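Local coordinates for protein probable L,D-transpeptidase 3 (Mycobacterium tuberculosis, PDB 6D4K) that probably acts as an L,D-transpeptidase in the cell wall, perhaps anchoring proteins to peptidoglycan, and is covalently modified by the beta-lactam faropenem, at residues A[115-120]-A[253-258]; A[174-179]-A[206-211]. All coordinates share one frame; numbering follows the deposited sequence. Where two conformers were deposited one is given.

Overall arrangement
Both contacts belong to the L,D-transpeptidase catalytic domain and to one mixed sheet, with their centres about 10 Å apart. Along the chain interaction 2 is nested inside interaction 1: 115-120 comes first, then 174-179 and 206-211, and 253-258 closes the loop near the C-terminus. Across the sheet, strand 117-122 runs parallel to 256-260, which is antiparallel to 172-180, and that in turn to 207-209. The shared seam is held by probable backbone hydrogen bonds from Tyr-174 N to Val-257 O and from Val-176 N to Asp-255 O, both 2.8 Å. The chain's last strand thus ties strand 117-122 to strands leading towards the predicted catalytic His-218.

Interaction 1 (A[115-120]-A[253-258])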
ATOM      1  N   PRO A 115      -1.565   2.624  14.692  1.00 19.10           N
ATOM      2  CA  PRO A 115      -2.433   1.440  14.713  1.00 18.64           C
ATOM      3  C   PRO A 115      -2.165   0.553  13.504  1.00 17.71           C
ATOM      4  O   PRO A 115      -1.694   1.007  12.454  1.00 18.88           O
ATOM      5  CB  PRO A 115      -3.843   2.036  14.655  1.00 20.06           C
ATOM      6  CG  PRO A 115      -3.655   3.351  13.949  1.00 22.38           C
ATOM      7  CD  PRO A 115      -2.307   3.861  14.373  1.00 20.14           C
ATOM      8  N   ALA A 116      -2.501  -0.729  13.650  1.00 17.88           N
ATOM      9  CA  ALA A 116      -2.423  -1.657  12.525  1.00 16.75           C
ATOM     10  C   ALA A 116      -3.685  -1.484  11.698  1.00 17.18           C
ATOM     11  O   ALA A 116      -4.751  -1.961  12.066  1.00 18.52           O
ATOM     12  CB  ALA A 116      -2.266  -3.093  13.014  1.00 18.82           C
ATOM     13  N   VAL A 117      -3.579  -0.776  10.586  1.00 17.13           N
ATOM     14  CA  VAL A 117      -4.734  -0.540   9.729  1.00 16.04           C
ATOM     15  C   VAL A 117      -4.516  -1.422   8.511  1.00 18.30           C
ATOM     16  O   VAL A 117      -3.662  -1.128   7.662  1.00 19.82           O
ATOM     17  CB  VAL A 117      -4.898   0.939   9.357  1.00 16.92           C
ATOM     18  CG1 VAL A 117      -6.116   1.134   8.454  1.00 18.79           C
ATOM     19  CG2 VAL A 117      -4.971   1.798  10.624  1.00 18.02           C
ATOM     20  N   VAL A 118      -5.249  -2.531   8.458  1.00 19.23           N
ATOM     21  CA  VAL A 118      -5.043  -3.582   7.473  1.00 20.58           C
ATOM     22  C   VAL A 118      -6.244  -3.613   6.546  1.00 21.15           C
ATOM     23  O   VAL A 118      -7.389  -3.652   7.015  1.00 22.55           O
ATOM     24  CB  VAL A 118      -4.871  -4.954   8.150  1.00 21.74           C
ATOM     25  CG1 VAL A 118      -4.657  -6.043   7.114  1.00 24.20           C
ATOM     26  CG2 VAL A 118      -3.742  -4.936   9.183  1.00 21.41           C
ATOM     27  N   GLY A 119      -5.986  -3.624   5.243  1.00 20.90           N
ATOM     28  CA  GLY A 119      -7.044  -3.758   4.265  1.00 21.15           C
ATOM     29  C   GLY A 119      -6.884  -5.027   3.458  1.00 23.07           C
ATOM     30  O   GLY A 119      -5.793  -5.304   2.953  1.00 24.05           O
ATOM     31  N   VAL A 120      -7.947  -5.821   3.345  1.00 24.12           N
ATOM     32  CA  VAL A 120      -7.909  -7.087   2.614  1.00 25.71           C
ATOM     33  C   VAL A 120      -8.921  -7.021   1.481  1.00 25.52           C
ATOM     34  O   VAL A 120     -10.126  -6.891   1.726  1.00 26.25           O
ATOM     35  CB  VAL A 120      -8.181  -8.290   3.530  1.00 26.68           C
ATOM     36  CG1 VAL A 120      -8.130  -9.585   2.726  1.00 29.34           C
ATOM     37  CG2 VAL A 120      -7.175  -8.330   4.668  1.00 27.50           C
ATOM     38  N   ILE A 253       1.097   5.534   5.560  1.00 15.13           N
ATOM     39  CA  ILE A 253       2.120   4.980   4.678  1.00 14.46           C
ATOM     40  C   ILE A 253       2.866   3.890   5.432  1.00 14.89           C
ATOM     41  O   ILE A 253       3.314   4.085   6.567  1.00 15.01           O
ATOM     42  CB  ILE A 253       3.052   6.072   4.125  1.00 15.79           C
ATOM     43  CG1 ILE A 253       2.364   6.881   3.017  1.00 15.66           C
ATOM     44  CG2 ILE A 253       4.339   5.452   3.566  1.00 16.07           C
ATOM     45  CD1 ILE A 253       1.080   7.606   3.410  1.00 18.83           C
ATOM     46  N   GLY A 254       2.972   2.720   4.810  1.00 14.72           N
ATOM     47  CA  GLY A 254       3.565   1.569   5.439  1.00 15.80           C
ATOM     48  C   GLY A 254       2.566   0.545   5.919  1.00 14.96           C
ATOM     49  O   GLY A 254       2.963  -0.576   6.200  1.00 15.95           O
ATOM     50  N   ASP A 255       1.282   0.875   5.985  1.00 15.49           N
ATOM     51  CA  ASP A 255       0.301  -0.114   6.400  1.00 16.09           C
ATOM     52  C   ASP A 255       0.088  -1.152   5.294  1.00 15.57           C
ATOM     53  O   ASP A 255       0.291  -0.866   4.114  1.00 16.89           O
ATOM     54  CB  ASP A 255      -1.023   0.551   6.763  1.00 16.65           C
ATOM     55  CG  ASP A 255      -1.064   1.011   8.205  1.00 16.98           C
ATOM     56  OD1 ASP A 255      -0.647   0.240   9.104  1.00 17.85           O
ATOM     57  OD2 ASP A 255      -1.514   2.157   8.441  1.00 16.43           O
ATOM     58  N   PRO A 256      -0.288  -2.375   5.658  1.00 17.58           N
ATOM     59  CA  PRO A 256      -0.390  -3.453   4.674  1.00 16.77           C
ATOM     60  C   PRO A 256      -1.745  -3.515   3.990  1.00 18.95           C
ATOM     61  O   PRO A 256      -2.800  -3.227   4.569  1.00 18.57           O
ATOM     62  CB  PRO A 256      -0.177  -4.713   5.528  1.00 18.79           C
ATOM     63  CG  PRO A 256      -0.722  -4.339   6.888  1.00 18.52           C
ATOM     64  CD  PRO A 256      -0.403  -2.859   7.038  1.00 17.68           C
ATOM     65  N   VAL A 257      -1.687  -3.904   2.721  1.00 18.24           N
ATOM     66  CA  VAL A 257      -2.869  -4.196   1.918  1.00 19.87           C
ATOM     67  C   VAL A 257      -2.662  -5.568   1.308  1.00 22.06           C
ATOM     68  O   VAL A 257      -1.645  -5.811   0.648  1.00 25.56           O
ATOM     69  CB  VAL A 257      -3.105  -3.144   0.821  1.00 21.40           C
ATOM     70  CG1 VAL A 257      -4.266  -3.554  -0.091  1.00 23.27           C
ATOM     71  CG2 VAL A 257      -3.381  -1.792   1.465  1.00 20.41           C
ATOM     72  N   ILE A 258      -3.608  -6.471   1.541  1.00 23.40           N
ATOM     73  CA  ILE A 258      -3.532  -7.832   1.040  1.00 26.08           C
ATOM     74  C   ILE A 258      -4.593  -8.005  -0.037  1.00 28.00           C
ATOM     75  O   ILE A 258      -5.749  -7.606   0.149  1.00 28.12           O
ATOM     76  CB  ILE A 258      -3.708  -8.847   2.183  1.00 28.10           C
ATOM     77  CG1 ILE A 258      -2.536  -8.729   3.164  1.00 31.77           C
ATOM     78  CG2 ILE A 258      -3.804 -10.266   1.633  1.00 30.87           C
ATOM     79  CD1 ILE A 258      -2.924  -8.283   4.551  1.00 37.00           C
TER
HETATM   80  O   HOH W   1      -1.261   3.134  10.843  1.00 17.32           O
HETATM   81  O   HOH W   2      -4.192  -0.965   4.834  1.00 19.53           O
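Gly-119 and Ile-258 make the shortest direct hydrogen bond between the segments: Ile-258 N gives its hydrogen to Gly-119 O at 2.9 Å, nearly straight on to the carbonyl. One step earlier Gly-119 N reaches Pro-256 O, a longer bond of 3.3 Å but still close to linear (170° at the hydrogen). On the face that bears Val-118 and Pro-256, methyl CG2 of Val-118 rests against ring atom CG of Pro-256 at 3.8 Å, the two side chains crossing at about a right angle. The other methyl, CG1, lies opposite the backbone N (chi1 180°), which turns it to Ile-258 CD1. Valine and isoleucine suit such extended backbone, and on the other face glycine at 119 puts no side chain beside Val-257.

This is a parallel strand pair, 117-120 against 256-258, joining strands 117-122 and 256-260 of the L,D-transpeptidase (YkuD) domain, far apart in sequence. Its start is irregular because Pro-256 has no N-H to offer Val-117 O; water 2 donates to that oxygen (2.9 Å) and to Pro-256 O instead. Before the proline, Asp-255 OD1 takes a weak bond of 3.4 Å from Val-117 N, to which no main-chain atom of 253-258 bonds, while water 1 donates to both Asp-255 OD2 (2.6 Å) and Pro-115 O.

Farther out, the carboxylate is fixed by two more backbone donors, Val-41 N to OD1 and Asp-252 N to OD2. Asp-252 also belongs to the calcium site with Val-38. The side chain of Val-257, on the sheet face away from Ile-258, touches Phe-128 of strand 127-132, beyond 117-122, and Val-176 of the adjacent strand 172-180.

Interaction 2 (A[174-179]-A[206-211]); sequences YTVLSK and YAVRIT
The two chains run roughly antiparallel, their end-to-end directions 145° apart, and Arg-209 stands opposite two residues at once: Leu-177 N donates to Arg-209 O at 2.8 Å, and Arg-209 N donates to Ser-178 O at 2.9 Å. With Leu-177 near helical backbone angles (-92°/-32°) and Ser-178 fully extended, this is a classic beta bulge in strand 172-180. Beyond it the pairing resumes with Lys-179 and Val-208 as a non-hydrogen-bonded pair.

The bulge turns Leu-177 towards the opposite segment, where CD1 lies 3.4 Å from Thr-211 C and CB lies alongside Arg-209 CD. Both methyls of Val-176 touch Val-208 CG1, CG2 at 3.6 Å; Tyr-247 and Tyr-248 of helix 241-250 touch Val-176 and Val-208 respectively. At the far end, the Tyr-174 ring and Thr-211 lie side by side, pointing the same way, with Thr-211 CG2 3.6 Å from Tyr-174 CD1. Thr-211 can present this methyl because chi1 (73°) swings OG1 elsewhere, to Leu-215 N. Water 3 bridges Thr-175 N and Ile-210 O, accepting from the first and donating to the second at 2.6 Å.

Polar groups mark the side of Ser-178 and Arg-209. Ser-178, modelled in two conformers, here has OG at the guanidinium edge, in plane, 2.7 Å from water 4, which also donates to Ala-207 O. The weak bond from Arg-209 NE to OG (3.5 Å) probably adds little, which suggests that the register rests mainly on the two main-chain bonds and the Val-176/Val-208 contact, beside the strand carrying the predicted catalytic His-218.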
ATOM      1  N   TYR A 174       0.968  -6.169  -0.174  1.00 24.75           N
ATOM      2  CA  TYR A 174       1.419  -4.836  -0.551  1.00 24.08           C
ATOM      3  C   TYR A 174       1.485  -3.945   0.679  1.00 21.43           C
ATOM      4  O   TYR A 174       0.981  -4.291   1.748  1.00 20.48           O
ATOM      5  CB  TYR A 174       0.457  -4.222  -1.571  1.00 26.33           C
ATOM      6  CG  TYR A 174       0.246  -5.074  -2.795  1.00 28.60           C
ATOM      7  CD1 TYR A 174       1.185  -5.093  -3.816  1.00 34.65           C
ATOM      8  CD2 TYR A 174      -0.886  -5.870  -2.930  1.00 29.54           C
ATOM      9  CE1 TYR A 174       1.000  -5.878  -4.940  1.00 38.88           C
ATOM     10  CE2 TYR A 174      -1.079  -6.655  -4.051  1.00 33.48           C
ATOM     11  CZ  TYR A 174      -0.134  -6.654  -5.053  1.00 38.01           C
ATOM     12  OH  TYR A 174      -0.320  -7.433  -6.172  1.00 40.03           O
ATOM     13  N   THR A 175       2.108  -2.779   0.523  1.00 19.67           N
ATOM     14  CA  THR A 175       2.079  -1.778   1.572  1.00 19.42           C
ATOM     15  C   THR A 175       1.709  -0.442   0.955  1.00 17.93           C
ATOM     16  O   THR A 175       1.961  -0.186  -0.228  1.00 19.53           O
ATOM     17  CB  THR A 175       3.412  -1.662   2.339  1.00 22.44           C
ATOM     18  OG1 THR A 175       4.413  -1.105   1.483  1.00 26.17           O
ATOM     19  CG2 THR A 175       3.879  -3.033   2.870  1.00 26.05           C
ATOM     20  N   VAL A 176       1.104   0.418   1.765  1.00 16.46           N
ATOM     21  CA  VAL A 176       0.770   1.759   1.295  1.00 16.73           C
ATOM     22  C   VAL A 176       2.050   2.553   1.065  1.00 16.83           C
ATOM     23  O   VAL A 176       2.840   2.772   1.990  1.00 17.32           O
ATOM     24  CB  VAL A 176      -0.152   2.477   2.284  1.00 16.54           C
ATOM     25  CG1 VAL A 176      -0.366   3.940   1.853  1.00 16.68           C
ATOM     26  CG2 VAL A 176      -1.474   1.744   2.405  1.00 18.04           C
ATOM     27  N   LEU A 177       2.260   2.983  -0.180  1.00 16.83           N
ATOM     28  CA  LEU A 177       3.434   3.762  -0.564  1.00 17.36           C
ATOM     29  C   LEU A 177       3.207   5.262  -0.468  1.00 16.81           C
ATOM     30  O   LEU A 177       4.158   6.004  -0.214  1.00 18.47           O
ATOM     31  CB  LEU A 177       3.850   3.436  -1.998  1.00 19.83           C
ATOM     32  CG  LEU A 177       4.191   1.973  -2.273  1.00 20.19           C
ATOM     33  CD1 LEU A 177       4.504   1.751  -3.743  1.00 23.07           C
ATOM     34  CD2 LEU A 177       5.350   1.498  -1.403  1.00 25.69           C
ATOM     35  N   SER A 178       1.981   5.726  -0.701  1.00 15.67           N
ATOM     36  CA  SER A 178       1.680   7.148  -0.639  0.54 15.72           C
ATOM     37  C   SER A 178       0.169   7.319  -0.576  1.00 15.91           C
ATOM     38  O   SER A 178      -0.593   6.387  -0.869  1.00 17.27           O
ATOM     39  CB  SER A 178       2.249   7.894  -1.854  0.54 17.99           C
ATOM     40  OG  SER A 178       1.594   7.518  -3.056  0.54 18.46           O
ATOM     41  N   LYS A 179      -0.243   8.530  -0.196  1.00 17.35           N
ATOM     42  CA  LYS A 179      -1.634   8.967  -0.113  1.00 18.27           C
ATOM     43  C   LYS A 179      -1.703  10.326  -0.790  1.00 16.55           C
ATOM     44  O   LYS A 179      -0.894  11.208  -0.485  1.00 20.21           O
ATOM     45  CB  LYS A 179      -2.104   9.133   1.362  1.00 21.31           C
ATOM     46  CG  LYS A 179      -2.545   7.873   2.085  1.00 23.13           C
ATOM     47  CD  LYS A 179      -2.497   8.079   3.585  1.00 20.58           C
ATOM     48  CE  LYS A 179      -3.349   9.244   4.076  1.00 19.21           C
ATOM     49  NZ  LYS A 179      -3.711   9.013   5.502  1.00 17.58           N
ATOM     50  N   TYR A 206      -9.654  10.399  -3.626  1.00 30.72           N
ATOM     51  CA  TYR A 206      -8.789   9.825  -2.606  1.00 28.19           C
ATOM     52  C   TYR A 206      -8.014   8.694  -3.260  1.00 26.48           C
ATOM     53  O   TYR A 206      -8.612   7.835  -3.916  1.00 34.11           O
ATOM     54  CB  TYR A 206      -9.609   9.280  -1.424  1.00 27.82           C
ATOM     55  CG  TYR A 206     -10.403  10.337  -0.700  1.00 26.60           C
ATOM     56  CD1 TYR A 206      -9.864  11.026   0.376  1.00 27.82           C
ATOM     57  CD2 TYR A 206     -11.691  10.667  -1.111  1.00 27.16           C
ATOM     58  CE1 TYR A 206     -10.581  12.008   1.030  1.00 29.44           C
ATOM     59  CE2 TYR A 206     -12.420  11.648  -0.460  1.00 28.25           C
ATOM     60  CZ  TYR A 206     -11.862  12.316   0.609  1.00 29.75           C
ATOM     61  OH  TYR A 206     -12.588  13.292   1.259  1.00 33.77           O
ATOM     62  N   ALA A 207      -6.693   8.694  -3.097  1.00 21.10           N
ATOM     63  CA  ALA A 207      -5.848   7.735  -3.802  1.00 20.91           C
ATOM     64  C   ALA A 207      -4.773   7.208  -2.864  1.00 18.79           C
ATOM     65  O   ALA A 207      -3.903   7.968  -2.426  1.00 20.52           O
ATOM     66  CB  ALA A 207      -5.215   8.371  -5.039  1.00 21.65           C
ATOM     67  N   VAL A 208      -4.829   5.905  -2.581  1.00 17.72           N
ATOM     68  CA  VAL A 208      -3.872   5.216  -1.719  1.00 17.51           C
ATOM     69  C   VAL A 208      -3.039   4.325  -2.636  1.00 17.64           C
ATOM     70  O   VAL A 208      -3.535   3.314  -3.141  1.00 19.10           O
ATOM     71  CB  VAL A 208      -4.591   4.389  -0.640  1.00 16.32           C
ATOM     72  CG1 VAL A 208      -3.589   3.714   0.272  1.00 18.57           C
ATOM     73  CG2 VAL A 208      -5.564   5.256   0.156  1.00 16.54           C
ATOM     74  N   ARG A 209      -1.785   4.710  -2.890  1.00 17.10           N
ATOM     75  CA  ARG A 209      -0.946   3.969  -3.828  1.00 18.66           C
ATOM     76  C   ARG A 209      -0.337   2.760  -3.121  1.00 17.70           C
ATOM     77  O   ARG A 209       0.209   2.883  -2.019  1.00 19.69           O
ATOM     78  CB  ARG A 209       0.181   4.858  -4.342  1.00 21.69           C
ATOM     79  CG  ARG A 209       1.093   4.138  -5.315  1.00 24.10           C
ATOM     80  CD  ARG A 209       2.397   4.892  -5.536  1.00 33.89           C
ATOM     81  NE  ARG A 209       2.184   6.168  -6.202  1.00 41.19           N
ATOM     82  CZ  ARG A 209       2.344   6.364  -7.507  1.00 47.58           C
ATOM     83  NH1 ARG A 209       2.718   5.364  -8.294  1.00 49.05           N
ATOM     84  NH2 ARG A 209       2.129   7.565  -8.025  1.00 50.89           N
ATOM     85  N   ILE A 210      -0.419   1.590  -3.753  1.00 19.49           N
ATOM     86  CA  ILE A 210       0.108   0.365  -3.161  1.00 20.32           C
ATOM     87  C   ILE A 210       1.168  -0.324  -4.012  1.00 24.39           C
ATOM     88  O   ILE A 210       1.781  -1.292  -3.541  1.00 25.56           O
ATOM     89  CB  ILE A 210      -0.999  -0.632  -2.744  1.00 22.75           C
ATOM     90  CG1 ILE A 210      -1.808  -1.096  -3.957  1.00 25.55           C
ATOM     91  CG2 ILE A 210      -1.906  -0.021  -1.692  1.00 22.79           C
ATOM     92  CD1 ILE A 210      -2.849  -2.156  -3.629  1.00 27.14           C
ATOM     93  N   THR A 211       1.414   0.122  -5.242  1.00 26.42           N
ATOM     94  CA  THR A 211       2.562  -0.369  -5.990  1.00 28.83           C
ATOM     95  C   THR A 211       3.217   0.786  -6.727  1.00 32.68           C
ATOM     96  O   THR A 211       2.569   1.784  -7.050  1.00 33.54           O
ATOM     97  CB  THR A 211       2.220  -1.470  -7.012  1.00 33.73           C
ATOM     98  OG1 THR A 211       1.530  -0.905  -8.134  1.00 36.21           O
ATOM     99  CG2 THR A 211       1.392  -2.606  -6.388  1.00 35.47           C
TER
HETATM  100  O   HOH W   3       3.558  -2.470  -2.073  1.00 38.20           O
HETATM  101  O   HOH W   4      -1.004   8.067  -3.729  1.00 38.23           O